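Local coordinates for 3-dehydroquinate dehydratase (Aquifex aeolicus, PDB 2EGZ), which probably catalyses the cis-dehydration of 3-dehydroquinate to 3-dehydroshikimate in the chorismate pathway, working as a type I dehydroquinase through a Schiff-base intermediate, at residues 25-30 / 47-52; 143-148 / 154-159; 159-164 / 184-189; 166-171 / 190-195; 170-173 / 179-182. All blocks are in the same frame, centred on the assembly; numbering follows the deposited sequence.

Contact 1 of 5, residues 25-30 / 47-52; sequences DIVELR and EEVHSQ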
# COMPACT_ATOMS: atom_id res chain seq x y z
N ASP B 25 15.83 -24.36 -8.61
CA ASP B 25 17.02 -24.03 -7.82
C ASP B 25 16.53 -23.57 -6.47
O ASP B 25 17.21 -23.74 -5.45
CB ASP B 25 17.79 -22.87 -8.46
CG ASP B 25 18.32 -23.20 -9.83
OD1 ASP B 25 19.19 -24.09 -9.92
OD2 ASP B 25 17.87 -22.56 -10.81
N ILE B 26 15.34 -22.98 -6.47
CA ILE B 26 14.75 -22.42 -5.27
C ILE B 26 13.28 -22.78 -5.09
O ILE B 26 12.54 -22.91 -6.06
CB ILE B 26 14.81 -20.88 -5.31
CG1 ILE B 26 16.26 -20.41 -5.41
CG2 ILE B 26 14.12 -20.29 -4.10
CD1 ILE B 26 16.38 -18.93 -5.71
N VAL B 27 12.87 -22.96 -3.84
CA VAL B 27 11.48 -23.21 -3.52
C VAL B 27 11.05 -22.01 -2.69
O VAL B 27 11.68 -21.69 -1.67
CB VAL B 27 11.26 -24.50 -2.69
CG1 VAL B 27 9.86 -24.48 -2.07
CG2 VAL B 27 11.40 -25.72 -3.57
N GLU B 28 10.01 -21.31 -3.13
CA GLU B 28 9.52 -20.18 -2.36
C GLU B 28 8.37 -20.65 -1.49
O GLU B 28 7.33 -21.08 -2.00
CB GLU B 28 9.02 -19.06 -3.28
CG GLU B 28 8.33 -17.93 -2.49
CD GLU B 28 7.82 -16.81 -3.37
OE1 GLU B 28 7.25 -17.11 -4.44
OE2 GLU B 28 7.96 -15.63 -2.99
N LEU B 29 8.55 -20.60 -0.18
CA LEU B 29 7.49 -21.01 0.72
C LEU B 29 6.53 -19.84 0.88
O LEU B 29 6.88 -18.82 1.47
CB LEU B 29 8.04 -21.42 2.09
CG LEU B 29 8.71 -22.79 2.23
CD1 LEU B 29 9.94 -22.85 1.34
CD2 LEU B 29 9.10 -23.03 3.68
N ARG B 30 5.34 -19.98 0.31
CA ARG B 30 4.32 -18.94 0.42
C ARG B 30 3.55 -19.26 1.69
O ARG B 30 2.47 -19.86 1.64
CB ARG B 30 3.40 -18.96 -0.80
CG ARG B 30 4.02 -18.37 -2.06
CD ARG B 30 4.31 -16.88 -1.88
NE ARG B 30 3.09 -16.13 -1.60
CZ ARG B 30 2.27 -15.64 -2.52
NH1 ARG B 30 2.54 -15.82 -3.81
NH2 ARG B 30 1.16 -15.01 -2.16
N GLU B 47 13.71 -26.56 6.34
CA GLU B 47 14.75 -27.56 6.49
C GLU B 47 14.60 -28.70 5.49
O GLU B 47 15.59 -29.25 5.02
CB GLU B 47 14.74 -28.12 7.92
CG GLU B 47 14.94 -27.05 8.98
CD GLU B 47 14.97 -27.61 10.39
OE1 GLU B 47 14.12 -28.46 10.72
OE2 GLU B 47 15.85 -27.18 11.17
N GLU B 48 13.36 -29.06 5.16
CA GLU B 48 13.12 -30.14 4.22
C GLU B 48 13.60 -29.73 2.82
O GLU B 48 14.10 -30.55 2.05
CB GLU B 48 11.64 -30.51 4.18
CG GLU B 48 11.39 -31.93 3.70
CD GLU B 48 9.91 -32.25 3.51
OE1 GLU B 48 9.09 -31.78 4.31
OE2 GLU B 48 9.59 -32.99 2.56
N VAL B 49 13.42 -28.45 2.49
CA VAL B 49 13.86 -27.97 1.18
C VAL B 49 15.37 -28.05 1.12
O VAL B 49 15.95 -28.52 0.14
CB VAL B 49 13.44 -26.51 0.96
CG1 VAL B 49 13.97 -26.02 -0.37
CG2 VAL B 49 11.93 -26.41 1.00
N HIS B 50 16.02 -27.60 2.19
CA HIS B 50 17.48 -27.64 2.26
C HIS B 50 17.98 -29.08 2.22
O HIS B 50 19.03 -29.36 1.64
CB HIS B 50 17.96 -26.95 3.53
CG HIS B 50 17.85 -25.46 3.49
ND1 HIS B 50 17.68 -24.69 4.62
CD2 HIS B 50 17.93 -24.59 2.46
CE1 HIS B 50 17.66 -23.42 4.29
NE2 HIS B 50 17.81 -23.33 2.98
N SER B 51 17.21 -29.99 2.82
CA SER B 51 17.60 -31.40 2.83
C SER B 51 17.66 -31.97 1.43
O SER B 51 18.36 -32.96 1.18
CB SER B 51 16.61 -32.21 3.68
OG SER B 51 16.67 -31.82 5.04
N GLN B 52 16.93 -31.35 0.51
CA GLN B 52 16.90 -31.79 -0.89
C GLN B 52 17.91 -31.03 -1.73
O GLN B 52 17.97 -31.20 -2.95
CB GLN B 52 15.50 -31.59 -1.47
CG GLN B 52 14.45 -32.50 -0.86
CD GLN B 52 14.63 -33.95 -1.26
OE1 GLN B 52 13.99 -34.84 -0.71
NE2 GLN B 52 15.51 -34.20 -2.23
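Strand 26-30 runs past the last turn of helix 39-51 with Val27 CA and Val49 CA 7.1 Å apart, close enough for one valine of the helix to bridge two residues of the strand. Val49 does this with both its methyls. CG1, anti to the backbone N (chi1 177°), lies 3.9 Å from Val27 CB and also nears the CG2 branch of that valine. CG2 turns the other way along the strand and lies 4.1 Å from Leu29 CD1, the leucine and the valine lying alongside and pointing opposite ways. Cut back to an alanine, this position is likely to open a gap beside Val27 and to cost Leu29 CD1 its contact with the valine methyl CG2. Phe12 and Leu16 of helix 12-22 add to the same apolar layer, touching Val49 and Val27 respectively. Val27 and Leu29 thus face the helix, while Ile26 and Glu28 point to the other side, where Glu28, bonded to Thr59, is predicted to bind 3-dehydroquinate. This is the arrangement of a beta-alpha-beta unit (26-30, 39-51, 55-59) in a TIM barrel.

Contact 2 of 5, residues 143-148 / 154-159; sequences IAVKAN and ARLLCI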
# COMPACT_ATOMS: atom_id res chain seq x y z
N ILE B 143 10.07 -6.42 -8.69
CA ILE B 143 8.88 -5.74 -9.21
C ILE B 143 8.07 -6.74 -10.03
O ILE B 143 8.58 -7.31 -10.99
CB ILE B 143 9.26 -4.55 -10.12
CG1 ILE B 143 10.09 -3.53 -9.34
CG2 ILE B 143 7.99 -3.88 -10.67
CD1 ILE B 143 10.59 -2.37 -10.18
N ALA B 144 6.83 -6.96 -9.63
CA ALA B 144 5.95 -7.88 -10.35
C ALA B 144 4.68 -7.09 -10.68
O ALA B 144 3.87 -6.83 -9.80
CB ALA B 144 5.61 -9.08 -9.48
N VAL B 145 4.53 -6.72 -11.95
CA VAL B 145 3.38 -5.92 -12.38
C VAL B 145 2.70 -6.46 -13.65
O VAL B 145 3.37 -6.94 -14.56
CB VAL B 145 3.80 -4.46 -12.63
CG1 VAL B 145 4.34 -3.85 -11.34
CG2 VAL B 145 4.87 -4.40 -13.72
N LYS B 146 1.38 -6.35 -13.70
CA LYS B 146 0.63 -6.83 -14.85
C LYS B 146 0.82 -5.95 -16.07
O LYS B 146 0.66 -4.73 -16.01
CB LYS B 146 -0.87 -6.91 -14.53
CG LYS B 146 -1.69 -7.40 -15.72
CD LYS B 146 -3.18 -7.47 -15.41
CE LYS B 146 -3.98 -7.94 -16.63
NZ LYS B 146 -5.45 -7.93 -16.38
N ALA B 147 1.18 -6.59 -17.18
CA ALA B 147 1.36 -5.87 -18.43
C ALA B 147 0.02 -5.93 -19.16
O ALA B 147 -0.60 -7.00 -19.25
CB ALA B 147 2.46 -6.53 -19.27
N ASN B 148 -0.43 -4.79 -19.66
CA ASN B 148 -1.69 -4.73 -20.38
C ASN B 148 -1.44 -4.53 -21.88
O ASN B 148 -2.37 -4.25 -22.65
CB ASN B 148 -2.56 -3.61 -19.81
CG ASN B 148 -3.05 -3.92 -18.41
OD1 ASN B 148 -2.65 -3.28 -17.44
ND2 ASN B 148 -3.92 -4.92 -18.30
N ALA B 154 8.16 -4.11 -22.55
CA ALA B 154 9.37 -3.45 -23.01
C ALA B 154 9.74 -2.31 -22.06
O ALA B 154 10.91 -2.14 -21.71
CB ALA B 154 9.14 -2.91 -24.43
N ARG B 155 8.74 -1.55 -21.63
CA ARG B 155 8.95 -0.42 -20.73
C ARG B 155 9.53 -0.84 -19.38
O ARG B 155 10.51 -0.26 -18.91
CB ARG B 155 7.63 0.35 -20.55
CG ARG B 155 7.77 1.71 -19.87
CD ARG B 155 6.54 2.57 -20.15
NE ARG B 155 5.31 1.98 -19.64
CZ ARG B 155 4.95 1.96 -18.35
NH1 ARG B 155 3.81 1.40 -17.99
NH2 ARG B 155 5.74 2.51 -17.44
N LEU B 156 8.92 -1.84 -18.76
CA LEU B 156 9.42 -2.31 -17.47
C LEU B 156 10.88 -2.73 -17.58
O LEU B 156 11.71 -2.37 -16.74
CB LEU B 156 8.60 -3.51 -16.97
CG LEU B 156 9.16 -4.20 -15.72
CD1 LEU B 156 9.12 -3.23 -14.54
CD2 LEU B 156 8.37 -5.47 -15.40
N LEU B 157 11.19 -3.50 -18.61
CA LEU B 157 12.56 -3.99 -18.80
C LEU B 157 13.55 -2.88 -19.08
O LEU B 157 14.64 -2.83 -18.49
CB LEU B 157 12.60 -5.03 -19.92
CG LEU B 157 11.78 -6.30 -19.64
CD1 LEU B 157 11.67 -7.14 -20.89
CD2 LEU B 157 12.45 -7.09 -18.52
N CYS B 158 13.19 -1.96 -19.97
CA CYS B 158 14.07 -0.86 -20.32
C CYS B 158 14.29 0.16 -19.21
O CYS B 158 15.41 0.63 -19.00
CB CYS B 158 13.56 -0.17 -21.57
SG CYS B 158 13.65 -1.25 -23.01
N ILE B 159 13.22 0.50 -18.50
CA ILE B 159 13.34 1.48 -17.43
C ILE B 159 14.15 0.93 -16.26
O ILE B 159 14.84 1.68 -15.56
CB ILE B 159 11.94 1.91 -16.94
CG1 ILE B 159 11.21 2.64 -18.06
CG2 ILE B 159 12.05 2.79 -15.70
CD1 ILE B 159 11.89 3.91 -18.53
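The helical turn that carries Leu156 towards Ile143 and Val145 is fastened by the bond from Ile159 N to Arg155 O, at 2.8 Å the shortest sound polar bond within the two segments. Nothing polar crosses from strand to helix; the meeting is made by Leu156 alone, which spreads its two methyls over two residues of strand 140-146. Its CG stands anti to the backbone N (chi1 172°), and this sends the fork off the helix and down onto the sheet. From there CD1 reaches Ile143 CG2 at 4.1 Å, the leucine passing beside the isoleucine. CD2 goes to Val145 CG2 at 4.0 Å, and here the side chains come tip to tip. Val145 holds that methyl in the crowded position between its backbone N and carbonyl carbon, while CG1 takes the place beside the N. The backbones stay well apart, with Val145 CA and Leu156 CA 8.7 Å from each other, so the leucine spans the space between the two layers. Ala144, between the two strand residues, points away from the helix and touches His116, the proton donor/acceptor of the active site; Ile143 itself follows Lys142, which forms the Schiff base. This contact is therefore the outer, apolar packing behind a catalytic strand. Strand 140-146 lies between strands 110-117 and 168-172 of the barrel, and helix 124-136 flanks the contact, with Val130 and Leu131 against Ile143 and Asn124 and Arg128 against Ile159.

Contact 3 of 5, residues 159-164 / 184-189; sequences ISRQVE and YVFGSV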
# COMPACT_ATOMS: atom_id res chain seq x y z
N ILE B 159 13.22 0.50 -18.50
CA ILE B 159 13.34 1.48 -17.43
C ILE B 159 14.15 0.93 -16.26
O ILE B 159 14.84 1.68 -15.56
CB ILE B 159 11.94 1.91 -16.94
CG1 ILE B 159 11.21 2.64 -18.06
CG2 ILE B 159 12.05 2.79 -15.70
CD1 ILE B 159 11.89 3.91 -18.53
N SER B 160 14.09 -0.39 -16.06
CA SER B 160 14.83 -1.00 -14.96
C SER B 160 16.34 -0.80 -15.09
O SER B 160 17.05 -0.81 -14.09
CB SER B 160 14.51 -2.49 -14.87
OG SER B 160 15.22 -3.22 -15.86
N ARG B 161 16.83 -0.60 -16.31
CA ARG B 161 18.26 -0.40 -16.54
C ARG B 161 18.76 0.95 -16.02
O ARG B 161 19.96 1.15 -15.85
CB ARG B 161 18.59 -0.52 -18.03
CG ARG B 161 18.25 -1.88 -18.63
CD ARG B 161 18.53 -1.92 -20.12
NE ARG B 161 19.95 -1.83 -20.44
CZ ARG B 161 20.50 -0.84 -21.13
NH1 ARG B 161 19.74 0.16 -21.58
NH2 ARG B 161 21.80 -0.84 -21.38
N GLN B 162 17.83 1.87 -15.77
CA GLN B 162 18.18 3.20 -15.29
C GLN B 162 18.57 3.20 -13.81
O GLN B 162 19.04 4.21 -13.27
CB GLN B 162 17.03 4.15 -15.58
CG GLN B 162 16.60 4.06 -17.04
CD GLN B 162 15.52 5.05 -17.42
OE1 GLN B 162 14.70 5.44 -16.60
NE2 GLN B 162 15.50 5.44 -18.69
N VAL B 163 18.35 2.07 -13.15
CA VAL B 163 18.71 1.91 -11.75
C VAL B 163 19.55 0.64 -11.71
O VAL B 163 19.02 -0.47 -11.65
CB VAL B 163 17.48 1.76 -10.83
CG1 VAL B 163 17.91 1.79 -9.37
CG2 VAL B 163 16.47 2.86 -11.11
N GLU B 164 20.86 0.82 -11.75
CA GLU B 164 21.81 -0.30 -11.77
C GLU B 164 21.77 -1.22 -10.56
O GLU B 164 21.56 -0.78 -9.42
CB GLU B 164 23.22 0.25 -11.95
CG GLU B 164 24.32 -0.79 -11.79
CD GLU B 164 25.70 -0.20 -11.98
OE1 GLU B 164 26.01 0.83 -11.33
OE2 GLU B 164 26.48 -0.76 -12.79
N TYR B 184 16.49 -11.91 -17.62
CA TYR B 184 17.90 -12.15 -17.31
C TYR B 184 18.85 -11.14 -17.96
O TYR B 184 19.79 -10.65 -17.33
CB TYR B 184 18.30 -13.56 -17.74
CG TYR B 184 19.70 -13.96 -17.37
CD1 TYR B 184 20.11 -13.95 -16.03
CD2 TYR B 184 20.63 -14.35 -18.34
CE1 TYR B 184 21.41 -14.33 -15.68
CE2 TYR B 184 21.92 -14.72 -17.99
CZ TYR B 184 22.30 -14.71 -16.66
OH TYR B 184 23.59 -15.08 -16.31
N VAL B 185 18.60 -10.85 -19.23
CA VAL B 185 19.42 -9.92 -20.00
C VAL B 185 19.35 -8.50 -19.43
O VAL B 185 20.24 -7.68 -19.66
CB VAL B 185 18.99 -9.96 -21.49
CG1 VAL B 185 19.36 -8.68 -22.20
CG2 VAL B 185 19.65 -11.15 -22.15
N PHE B 186 18.28 -8.24 -18.68
CA PHE B 186 18.08 -6.94 -18.06
C PHE B 186 18.44 -6.94 -16.57
O PHE B 186 18.03 -6.06 -15.82
CB PHE B 186 16.63 -6.51 -18.26
CG PHE B 186 16.27 -6.28 -19.70
CD1 PHE B 186 16.47 -5.03 -20.28
CD2 PHE B 186 15.76 -7.31 -20.48
CE1 PHE B 186 16.17 -4.82 -21.62
CE2 PHE B 186 15.47 -7.11 -21.82
CZ PHE B 186 15.67 -5.85 -22.39
N GLY B 187 19.22 -7.93 -16.15
CA GLY B 187 19.64 -8.00 -14.76
C GLY B 187 18.74 -8.74 -13.79
O GLY B 187 18.99 -8.71 -12.58
N SER B 188 17.69 -9.39 -14.28
CA SER B 188 16.78 -10.13 -13.39
C SER B 188 17.51 -11.43 -13.03
O SER B 188 17.86 -12.22 -13.90
CB SER B 188 15.46 -10.44 -14.10
OG SER B 188 14.48 -10.86 -13.17
N VAL B 189 17.70 -11.66 -11.73
CA VAL B 189 18.44 -12.82 -11.25
C VAL B 189 17.66 -14.07 -10.89
O VAL B 189 18.24 -15.15 -10.77
CB VAL B 189 19.31 -12.43 -10.03
CG1 VAL B 189 20.33 -11.38 -10.45
CG2 VAL B 189 18.42 -11.88 -8.91
O HOH W 1 17.75 -3.52 -15.14
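Arg161 and Phe186 meet where Ser160 to Val163 form a type I beta turn, beside the loop that leads from helix 179-182 to the last strand of the TIM barrel. The two side chains cross at a slant, and it is the aliphatic part of the arginine that touches. Arg161 CD sits at the ring edge, near its plane, 3.7 Å from Phe186 CD1, and CG lies in the ring plane 4.0 Å from the same carbon. The arginine chain bends about the CG-CD bond (chi3 67°), and its guanidinium plane ends up 79° from that of the ring, so the charged group does not stack on the phenylalanine. One face of the ring is taken by Val185 CG1 from its own loop, offset toward the rim. Leu157, one turn back on the helix, also packs against Phe186. Past the ring the loop turns at Gly187, whose positive phi (88°) would press a CB against the carbonyl O of Phe186. The polar half of the contact belongs to Ser160. Its OG bonds to Leu157 O, within the helix, and also accepts from a water at 2.6 Å. That same water donates to Phe186 O, likewise at 2.6 Å, and so joins Ser160 to the loop across the 4.0 Å that separates Ser160 OG from Phe186 O.

Contact 4 of 5, residues 166-171 / 190-195; sequences EKILIS and ITYCSL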
# COMPACT_ATOMS: atom_id res chain seq x y z
N GLU B 166 21.48 -5.82 -9.34
CA GLU B 166 20.74 -7.03 -9.60
C GLU B 166 19.35 -6.78 -9.04
O GLU B 166 19.18 -6.09 -8.03
CB GLU B 166 21.40 -8.25 -8.96
CG GLU B 166 21.55 -8.21 -7.46
CD GLU B 166 22.31 -9.43 -6.95
OE1 GLU B 166 23.43 -9.66 -7.44
OE2 GLU B 166 21.78 -10.15 -6.07
N LYS B 167 18.35 -7.33 -9.72
CA LYS B 167 16.97 -7.13 -9.32
C LYS B 167 16.17 -8.32 -9.82
O LYS B 167 16.74 -9.26 -10.37
CB LYS B 167 16.45 -5.84 -9.96
CG LYS B 167 16.75 -5.76 -11.47
CD LYS B 167 16.36 -4.40 -12.06
CE LYS B 167 17.25 -3.26 -11.57
NZ LYS B 167 18.58 -3.19 -12.26
N ILE B 168 14.86 -8.26 -9.63
CA ILE B 168 13.96 -9.32 -10.09
C ILE B 168 12.82 -8.59 -10.80
O ILE B 168 12.11 -7.79 -10.19
CB ILE B 168 13.40 -10.13 -8.90
CG1 ILE B 168 14.55 -10.88 -8.21
CG2 ILE B 168 12.33 -11.11 -9.40
CD1 ILE B 168 14.18 -11.45 -6.84
N LEU B 169 12.67 -8.87 -12.09
CA LEU B 169 11.64 -8.22 -12.88
C LEU B 169 10.65 -9.21 -13.44
O LEU B 169 11.03 -10.19 -14.07
CB LEU B 169 12.30 -7.47 -14.04
CG LEU B 169 13.36 -6.46 -13.61
CD1 LEU B 169 14.08 -5.93 -14.83
CD2 LEU B 169 12.70 -5.34 -12.81
N ILE B 170 9.36 -8.93 -13.24
CA ILE B 170 8.33 -9.82 -13.74
C ILE B 170 7.14 -9.05 -14.29
O ILE B 170 6.53 -8.25 -13.58
CB ILE B 170 7.80 -10.75 -12.64
CG1 ILE B 170 8.95 -11.55 -12.03
CG2 ILE B 170 6.76 -11.71 -13.21
CD1 ILE B 170 8.59 -12.25 -10.75
N SER B 171 6.83 -9.28 -15.56
CA SER B 171 5.65 -8.66 -16.17
C SER B 171 4.64 -9.81 -16.13
O SER B 171 4.80 -10.79 -16.86
CB SER B 171 5.90 -8.25 -17.62
OG SER B 171 6.75 -7.12 -17.68
N ILE B 190 16.35 -13.93 -10.72
CA ILE B 190 15.49 -15.07 -10.38
C ILE B 190 14.21 -14.99 -11.21
O ILE B 190 13.66 -13.90 -11.41
CB ILE B 190 15.09 -15.06 -8.88
CG1 ILE B 190 16.34 -15.19 -8.00
CG2 ILE B 190 14.10 -16.19 -8.58
CD1 ILE B 190 16.07 -14.97 -6.51
N THR B 191 13.75 -16.14 -11.70
CA THR B 191 12.52 -16.20 -12.47
C THR B 191 11.62 -17.18 -11.72
O THR B 191 12.11 -18.08 -11.05
CB THR B 191 12.77 -16.68 -13.92
OG1 THR B 191 11.58 -16.48 -14.70
CG2 THR B 191 13.16 -18.15 -13.95
N TYR B 192 10.31 -16.98 -11.80
CA TYR B 192 9.37 -17.82 -11.08
C TYR B 192 8.51 -18.65 -12.02
O TYR B 192 7.96 -18.13 -13.00
CB TYR B 192 8.48 -16.95 -10.19
CG TYR B 192 9.24 -16.19 -9.14
CD1 TYR B 192 9.08 -16.47 -7.78
CD2 TYR B 192 10.16 -15.19 -9.50
CE1 TYR B 192 9.81 -15.77 -6.81
CE2 TYR B 192 10.89 -14.50 -8.54
CZ TYR B 192 10.71 -14.79 -7.19
OH TYR B 192 11.43 -14.11 -6.24
N CYS B 193 8.38 -19.93 -11.71
CA CYS B 193 7.61 -20.85 -12.54
C CYS B 193 6.49 -21.50 -11.76
O CYS B 193 6.37 -21.33 -10.55
CB CYS B 193 8.52 -21.96 -13.07
SG CYS B 193 9.86 -21.43 -14.12
N SER B 194 5.67 -22.26 -12.48
CA SER B 194 4.58 -23.01 -11.88
C SER B 194 5.18 -24.42 -11.79
O SER B 194 6.03 -24.77 -12.61
CB SER B 194 3.35 -23.02 -12.79
OG SER B 194 3.66 -23.56 -14.06
N LEU B 195 4.76 -25.22 -10.82
CA LEU B 195 5.33 -26.55 -10.70
C LEU B 195 5.08 -27.40 -11.95
O LEU B 195 6.01 -28.02 -12.47
CB LEU B 195 4.76 -27.27 -9.48
CG LEU B 195 5.49 -28.57 -9.15
CD1 LEU B 195 6.95 -28.27 -8.82
CD2 LEU B 195 4.82 -29.26 -7.97
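Ile168, on strand 168-172, reaches Ile190 and Tyr192 on strand 190-192 with both branches of its side chain. At CB the chain forks. CG2, placed anti to the backbone N, touches Ile190 O at 3.7 Å and comes up to the edge of the Tyr192 ring, near its plane, 3.8 Å from CE2. The other branch passes through CG1 to CD1, which lies 4.0 Å from Ile190 CD1 and 3.9 Å from Tyr192 OH. One isoleucine thus borders the tyrosine from ring edge to hydroxyl, crossing it at about a right angle. Ile170, two residues on, adds its CD1 at 3.6 Å from Tyr192 CD2. Tyr192 CE2 and OH would probably lose their neighbour if Ile168 gave way to an alanine, leaving that end of the ring less well held. The strand axes approach to 7.0 Å at an angle of 31°, and no hydrogen bond joins these two segments; Ile190 N is buried here with no partner in the model. Strand 190-192 pairs with 2-7, and these side chains pack in the barrel interior where the sheet closes. The chemistry is hydrocarbon against hydrocarbon and against an aromatic ring, and it bears on the active site: Tyr192 makes a cation-pi contact with the Schiff-base residue Lys142, so the isoleucines beside its ring probably help to fix the surroundings of that lysine.

Contact 5 of 5, residues 170-173 / 179-182; sequences ISMG and SRLA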
# COMPACT_ATOMS: atom_id res chain seq x y z
N ILE B 170 9.36 -8.93 -13.24
CA ILE B 170 8.33 -9.82 -13.74
C ILE B 170 7.14 -9.05 -14.29
O ILE B 170 6.53 -8.25 -13.58
CB ILE B 170 7.80 -10.75 -12.64
CG1 ILE B 170 8.95 -11.55 -12.03
CG2 ILE B 170 6.76 -11.71 -13.21
CD1 ILE B 170 8.59 -12.25 -10.75
N SER B 171 6.83 -9.28 -15.56
CA SER B 171 5.65 -8.66 -16.17
C SER B 171 4.64 -9.81 -16.13
O SER B 171 4.80 -10.79 -16.86
CB SER B 171 5.90 -8.25 -17.62
OG SER B 171 6.75 -7.12 -17.68
N MET B 172 3.63 -9.69 -15.27
CA MET B 172 2.62 -10.74 -15.14
C MET B 172 1.59 -10.66 -16.27
O MET B 172 1.46 -9.63 -16.94
CB MET B 172 1.92 -10.62 -13.78
CG MET B 172 2.85 -10.78 -12.57
SD MET B 172 2.03 -10.72 -10.93
CE MET B 172 1.50 -8.99 -10.88
N GLY B 173 0.87 -11.76 -16.48
CA GLY B 173 -0.14 -11.77 -17.52
C GLY B 173 0.36 -12.38 -18.81
O GLY B 173 1.55 -12.66 -18.95
N SER B 179 8.91 -11.86 -20.50
CA SER B 179 9.75 -11.24 -19.48
C SER B 179 10.33 -12.28 -18.52
O SER B 179 11.36 -12.05 -17.89
CB SER B 179 8.96 -10.20 -18.67
OG SER B 179 8.07 -10.84 -17.76
N ARG B 180 9.66 -13.42 -18.41
CA ARG B 180 10.13 -14.46 -17.50
C ARG B 180 11.41 -15.11 -18.02
O ARG B 180 12.20 -15.65 -17.24
CB ARG B 180 9.02 -15.51 -17.31
CG ARG B 180 7.78 -14.91 -16.65
CD ARG B 180 6.72 -15.97 -16.38
NE ARG B 180 5.52 -15.38 -15.79
CZ ARG B 180 5.37 -15.10 -14.50
NH1 ARG B 180 6.34 -15.37 -13.63
NH2 ARG B 180 4.24 -14.55 -14.07
N LEU B 181 11.62 -15.03 -19.33
CA LEU B 181 12.82 -15.59 -19.94
C LEU B 181 13.84 -14.50 -20.25
O LEU B 181 15.03 -14.65 -19.96
CB LEU B 181 12.45 -16.33 -21.23
CG LEU B 181 13.64 -16.83 -22.07
CD1 LEU B 181 14.47 -17.80 -21.25
CD2 LEU B 181 13.13 -17.49 -23.33
N ALA B 182 13.36 -13.40 -20.83
CA ALA B 182 14.23 -12.30 -21.23
C ALA B 182 14.72 -11.39 -20.10
O ALA B 182 15.67 -10.62 -20.28
CB ALA B 182 13.53 -11.46 -22.30
O HOH W 2 3.96 -13.38 -17.29
O HOH W 3 1.44 -14.18 -15.06
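The Arg180 guanidinium has Ile170 CG2 over one face, 3.7 Å from NH1, and a water at its edge, in plane, 3.0 Å from NH2. That water also takes the N-H of Gly173, at 2.9 Å, and so ties the flat group to the residue that follows strand 168-172. Met172 CA approaches obliquely. A second water accepts from Arg180 NE at 2.9 Å and lies within bonding distance of Ser171 O and Gly173 O, though more acceptors surround it than it has protons to give. The arginine gets there on a chain extended from CG to NE (chi2 -176°, chi3 -178°), which carries the charge from helix 179-182 across to the end of the strand. Beside it the two serines meet directly: Ser171 N donates to Ser179 OG at 3.0 Å, with an N-H...O angle of 158°. Ser179 OG in turn bonds to Gly176 O, so this hydroxyl links the strand, the intervening loop and the helix start. Ser179 OG also lies 3.4 Å from Ser171 CB. Arg180 binds 3-dehydroquinate, and in this crystal its NH2 is hydrogen-bonded to a tartaric acid molecule, probably from the crystallisation liquor. A methyl against one face and waters on NE and NH2 hold the guanidinium in this structure, consistent with its binding of the substrate's carboxylate.

In the fold
All five contacts belong to one TIM barrel of parallel strands. Contact 1 comes first along the chain; its centre lies 28 Å from that of contact 2, on the opposite side of the chain's centre, yet it touches contact 4, where Glu28 and Ile26 pack on Tyr192 and Ile190. Contacts 2 to 5 gather round strands 140-146, 168-172 and 190-192. Contact 2 shares helix 150-160 with contact 3, while contacts 4 and 5, centres 7 Å apart, both use strand 168-172; contact 5 is nested inside the loop closed by contact 3. The barrel thereby brings binding residues from distant stretches of chain round Lys142.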